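Side-chain contact in SmhA (Serratia marcescens, PDB 7A27), which is the A component of the tripartite alpha-pore-forming toxin Smh and probably acts with its two partner proteins to open pores in target membranes: residues 87-92 with 113-118. Residues are numbered along the deposited sequence; the frame is centred on the assembly and turned at random.
Sequences AALVNA and AALSDV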
# COMPACT_ATOMS: atom_id res chain seq x y z
N ALA A 87 21.17 -1.66 -8.12
CA ALA A 87 22.01 -2.63 -7.39
C ALA A 87 22.94 -3.33 -8.37
O ALA A 87 24.16 -3.41 -8.08
CB ALA A 87 21.16 -3.63 -6.65
N ALA A 88 22.38 -3.79 -9.49
CA ALA A 88 23.12 -4.50 -10.55
C ALA A 88 24.29 -3.63 -11.02
O ALA A 88 25.39 -4.16 -11.19
CB ALA A 88 22.21 -4.87 -11.68
N LEU A 89 24.05 -2.33 -11.21
CA LEU A 89 25.09 -1.38 -11.68
C LEU A 89 26.21 -1.25 -10.62
O LEU A 89 27.38 -1.19 -11.02
CB LEU A 89 24.46 -0.01 -12.00
CG LEU A 89 23.48 0.03 -13.17
CD1 LEU A 89 23.01 1.45 -13.40
CD2 LEU A 89 24.08 -0.53 -14.45
N VAL A 90 25.87 -1.24 -9.34
CA VAL A 90 26.88 -1.12 -8.25
C VAL A 90 27.78 -2.37 -8.27
O VAL A 90 29.02 -2.21 -8.15
CB VAL A 90 26.21 -0.85 -6.90
CG1 VAL A 90 27.22 -0.83 -5.76
CG2 VAL A 90 25.45 0.48 -6.94
N ASN A 91 27.23 -3.57 -8.48
CA ASN A 91 28.02 -4.82 -8.63
C ASN A 91 29.10 -4.65 -9.71
O ASN A 91 30.24 -5.12 -9.51
CB ASN A 91 27.18 -6.02 -9.07
CG ASN A 91 26.52 -6.73 -7.93
OD1 ASN A 91 26.35 -6.16 -6.84
ND2 ASN A 91 26.15 -7.97 -8.21
N ALA A 92 28.73 -4.03 -10.83
CA ALA A 92 29.63 -3.79 -11.96
C ALA A 92 30.84 -2.99 -11.49
O ALA A 92 31.98 -3.36 -11.88
CB ALA A 92 28.88 -3.05 -13.04
N ALA A 113 30.21 8.75 -11.05
CA ALA A 113 29.63 9.98 -11.63
C ALA A 113 28.42 9.60 -12.50
O ALA A 113 27.40 10.27 -12.39
CB ALA A 113 30.66 10.76 -12.41
N ALA A 114 28.52 8.53 -13.29
CA ALA A 114 27.42 8.04 -14.17
C ALA A 114 26.23 7.55 -13.33
O ALA A 114 25.09 7.83 -13.72
CB ALA A 114 27.92 6.96 -15.08
N LEU A 115 26.47 6.83 -12.23
CA LEU A 115 25.36 6.32 -11.38
C LEU A 115 24.65 7.51 -10.71
O LEU A 115 23.44 7.41 -10.49
CB LEU A 115 25.87 5.29 -10.37
CG LEU A 115 26.52 4.05 -10.98
CD1 LEU A 115 26.71 2.96 -9.93
CD2 LEU A 115 25.70 3.49 -12.14
N SER A 116 25.37 8.60 -10.43
CA SER A 116 24.79 9.85 -9.90
C SER A 116 23.66 10.29 -10.85
O SER A 116 22.56 10.58 -10.37
CB SER A 116 25.83 10.92 -9.78
OG SER A 116 25.28 12.15 -9.37
N ASP A 117 23.96 10.30 -12.15
CA ASP A 117 23.02 10.63 -13.25
C ASP A 117 21.80 9.70 -13.18
O ASP A 117 20.66 10.21 -13.20
CB ASP A 117 23.73 10.48 -14.60
CG ASP A 117 23.07 11.13 -15.78
OD1 ASP A 117 22.44 12.16 -15.53
OD2 ASP A 117 23.19 10.61 -16.91
N VAL A 118 22.02 8.38 -13.13
CA VAL A 118 20.94 7.37 -13.12
C VAL A 118 20.04 7.63 -11.92
O VAL A 118 18.81 7.64 -12.09
CB VAL A 118 21.50 5.94 -13.08
CG1 VAL A 118 20.38 4.90 -12.87
CG2 VAL A 118 22.31 5.64 -14.33
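L115 reaches across from segment 113-118 and sets its two methyls on different residues of 87-92, one on L89 and the other on V90. The contact is purely apolar and small, burying 155 Å² in all. The CD2 branch of L115 meets L89 at two points: L89 CD1 is 3.6 Å from L115 CD2, and L89 CB lies 3.7 Å from the same methyl, which therefore rests along the L89 side chain instead of touching its end alone. Both leucines start out toward the facing helix and carry CG opposite the carbonyl carbon (chi1 -66° in L89, -60° in L115), which extends each side chain into the gap, where the two pass each other at a slant. On the other branch, L115 CD1 comes within 4.1 Å of V90 CG2. About one turn beyond L115, V118 also meets L89, with L89 CD1 4.3 Å from V118 CG2, a looser touch.

These residues belong to the long helices 48-96 and 104-155, which form an antiparallel hairpin in the elongated helical bundle of this toxin subunit. Over these short segments the N-to-C directions make 177°, and the axes come no closer than 11.3 Å, a spacing bridged by the side chains, chiefly the two leucines; even the nearest CA atoms, those of L89 and L115, are 7.7 Å apart.

Other helices close over the side where V90 and L115 are buried: Y312 of helix 301-321 packs on both, and W342 of helix 325-358 also meets V90. The L89 and V118 side is more open. F86 and V93, on the same helix as L89, extend the apolar surface around L115, with F86 reaching V118 as well.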